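PDB 4XJW: sialidase B from Streptococcus pneumoniae serotype 4, which cleaves terminal alpha-2,3-, alpha-2,6- and alpha-2,8-linked sialic acids from oligosaccharides, glycoproteins and glycolipids, and acts as an intramolecular trans-sialidase. Local coordinates for residues A[517-522]-A[546-551]. The protein carries 1 engineered substitution. Numbering follows the deposited sequence.
Sequences FFRTTT and IQQTSY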
loop_
_atom_site.group_PDB
_atom_site.type_symbol
_atom_site.label_atom_id
_atom_site.label_comp_id
_atom_site.label_asym_id
_atom_site.label_seq_id
_atom_site.Cartn_x
_atom_site.Cartn_y
_atom_site.Cartn_z
ATOM N N PHE A 517 -13.239 5.693 15.248
ATOM C CA PHE A 517 -13.636 4.408 14.673
ATOM C C PHE A 517 -12.410 3.520 14.606
ATOM O O PHE A 517 -11.338 3.964 14.189
ATOM C CB PHE A 517 -14.226 4.600 13.272
ATOM C CG PHE A 517 -15.422 5.510 13.246
ATOM C CD1 PHE A 517 -16.693 5.025 13.535
ATOM C CD2 PHE A 517 -15.273 6.852 12.961
ATOM C CE1 PHE A 517 -17.792 5.855 13.514
ATOM C CE2 PHE A 517 -16.374 7.699 12.945
ATOM C CZ PHE A 517 -17.632 7.204 13.226
ATOM N N PHE A 518 -12.538 2.266 15.029
ATOM C CA PHE A 518 -11.364 1.400 15.027
ATOM C C PHE A 518 -11.603 -0.064 14.711
ATOM O O PHE A 518 -12.689 -0.602 14.907
ATOM C CB PHE A 518 -10.523 1.563 16.307
ATOM C CG PHE A 518 -11.225 1.138 17.582
ATOM C CD1 PHE A 518 -12.188 1.949 18.161
ATOM C CD2 PHE A 518 -10.888 -0.057 18.202
ATOM C CE1 PHE A 518 -12.819 1.571 19.345
ATOM C CE2 PHE A 518 -11.499 -0.437 19.381
ATOM C CZ PHE A 518 -12.470 0.380 19.952
ATOM N N ARG A 519 -10.551 -0.671 14.188
ATOM C CA ARG A 519 -10.512 -2.073 13.813
ATOM C C ARG A 519 -10.483 -2.947 15.062
ATOM O O ARG A 519 -9.848 -2.586 16.058
ATOM C CB ARG A 519 -9.239 -2.278 12.980
ATOM C CG ARG A 519 -8.880 -3.708 12.644
ATOM C CD ARG A 519 -7.560 -3.705 11.881
ATOM N NE ARG A 519 -7.023 -5.053 11.751
ATOM C CZ ARG A 519 -5.884 -5.339 11.136
ATOM N NH1 ARG A 519 -5.169 -4.368 10.589
ATOM N NH2 ARG A 519 -5.469 -6.597 11.063
ATOM N N THR A 520 -11.163 -4.099 15.000
ATOM C CA THR A 520 -11.219 -5.050 16.116
ATOM C C THR A 520 -10.995 -6.483 15.640
ATOM O O THR A 520 -10.633 -6.728 14.489
ATOM C CB THR A 520 -12.572 -5.025 16.862
ATOM O OG1 THR A 520 -13.599 -5.603 16.045
ATOM C CG2 THR A 520 -12.957 -3.605 17.252
ATOM N N THR A 521 -11.262 -7.435 16.534
ATOM C CA THR A 521 -11.124 -8.856 16.222
ATOM C C THR A 521 -12.491 -9.528 16.165
ATOM O O THR A 521 -12.588 -10.751 16.085
ATOM C CB THR A 521 -10.250 -9.566 17.266
ATOM O OG1 THR A 521 -10.725 -9.252 18.582
ATOM C CG2 THR A 521 -8.795 -9.149 17.132
ATOM N N THR A 522 -13.544 -8.718 16.204
ATOM C CA THR A 522 -14.922 -9.204 16.311
ATOM C C THR A 522 -15.664 -9.307 14.981
ATOM O O THR A 522 -16.792 -9.797 14.946
ATOM C CB THR A 522 -15.774 -8.284 17.219
ATOM O OG1 THR A 522 -16.074 -7.064 16.524
ATOM C CG2 THR A 522 -15.047 -7.962 18.504
ATOM N N ILE A 546 -21.817 -3.048 8.932
ATOM C CA ILE A 546 -20.591 -3.171 8.152
ATOM C C ILE A 546 -19.900 -4.441 8.612
ATOM O O ILE A 546 -19.773 -4.657 9.811
ATOM C CB ILE A 546 -19.644 -1.978 8.364
ATOM C CG1 ILE A 546 -20.322 -0.675 7.942
ATOM C CG2 ILE A 546 -18.348 -2.164 7.560
ATOM C CD1 ILE A 546 -19.475 0.543 8.173
ATOM N N GLN A 547 -19.479 -5.283 7.670
ATOM C CA GLN A 547 -18.742 -6.503 8.022
ATOM C C GLN A 547 -17.246 -6.364 7.773
ATOM O O GLN A 547 -16.831 -5.824 6.744
ATOM C CB GLN A 547 -19.224 -7.708 7.207
ATOM C CG GLN A 547 -20.728 -7.839 7.022
ATOM C CD GLN A 547 -21.488 -7.673 8.316
ATOM O OE1 GLN A 547 -21.077 -8.180 9.364
ATOM N NE2 GLN A 547 -22.601 -6.941 8.257
ATOM N N GLN A 548 -16.445 -6.872 8.707
ATOM C CA GLN A 548 -15.026 -7.104 8.465
ATOM C C GLN A 548 -14.711 -8.558 8.753
ATOM O O GLN A 548 -15.559 -9.291 9.260
ATOM C CB GLN A 548 -14.152 -6.186 9.322
ATOM C CG GLN A 548 -14.100 -4.747 8.799
ATOM C CD GLN A 548 -12.885 -3.986 9.273
ATOM O OE1 GLN A 548 -12.170 -4.402 10.184
ATOM N NE2 GLN A 548 -12.659 -2.829 8.658
ATOM N N THR A 549 -13.493 -8.973 8.422
ATOM C CA THR A 549 -13.019 -10.301 8.752
ATOM C C THR A 549 -12.670 -10.376 10.226
ATOM O O THR A 549 -12.596 -9.364 10.922
ATOM C CB THR A 549 -11.740 -10.616 7.998
ATOM O OG1 THR A 549 -10.770 -9.610 8.323
ATOM C CG2 THR A 549 -11.979 -10.650 6.483
ATOM N N SER A 550 -12.421 -11.590 10.697
ATOM C CA SER A 550 -11.970 -11.795 12.062
ATOM C C SER A 550 -10.720 -11.000 12.430
ATOM O O SER A 550 -10.591 -10.543 13.564
ATOM C CB SER A 550 -11.749 -13.291 12.322
ATOM O OG SER A 550 -10.819 -13.851 11.412
ATOM N N TYR A 551 -9.808 -10.820 11.476
ATOM C CA TYR A 551 -8.564 -10.116 11.767
ATOM C C TYR A 551 -8.702 -8.600 11.566
ATOM O O TYR A 551 -7.940 -7.826 12.147
ATOM C CB TYR A 551 -7.397 -10.685 10.955
ATOM C CG TYR A 551 -7.690 -10.803 9.480
ATOM C CD1 TYR A 551 -7.517 -9.712 8.620
ATOM C CD2 TYR A 551 -8.166 -11.990 8.942
ATOM C CE1 TYR A 551 -7.790 -9.822 7.266
ATOM C CE2 TYR A 551 -8.447 -12.106 7.587
ATOM C CZ TYR A 551 -8.260 -11.017 6.752
ATOM O OH TYR A 551 -8.542 -11.137 5.411
HETATM O O HOH W 1 -12.644 -7.665 12.989
HETATM O O HOH W 2 -12.824 -4.767 12.847
HETATM O O HOH W 3 -7.747 -6.419 14.809
#
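A single backbone carbonyl, Tyr551 O, receives two nitrogens of the Arg519 guanidinium, which comes at it side-on: NE donates at 2.9 Å, and NH2 donates to the same Tyr551 O at 3.0 Å. The oxygen lies in the guanidinium plane, but its own carbonyl plane is met unequally, NE being tilted 15° from it and NH2 standing well above it. With CG anti to the backbone N (chi1 171°) and the chain extended, the arginine spans the gap from the end of strand 513-518 to the loop leading to strand 556-559. An arginine suits the place because it is long enough to cross and has a third nitrogen: NH1 forms a salt bridge with Glu503, predicted to be catalytic.

Elsewhere the two loops meet largely through water. One water accepts from Thr520 N and lies 2.8 Å from Gln548 OE1; a second lies 2.7 Å from both Thr520 O and Thr549 O, bridging the two carbonyls. Gln548 leaves its backbone toward the other loop, and both ends of its amide are fixed, NE2 by Thr574 OG1 and OE1 by Thr553 N. Thr520 OG1 accepts from Thr522 N in an ST turn, bending the chain where Thr521 CA lies 3.2 Å from Ser550 O in a CA-H...O contact.

By analogy with other sialidases, Arg519 probably joins Arg207 and Arg581 in the arginine triad that holds the sialic acid carboxylate. Two bonds to one carbonyl oxygen should restrict rotation of the guanidinium, keeping it oriented for that anion.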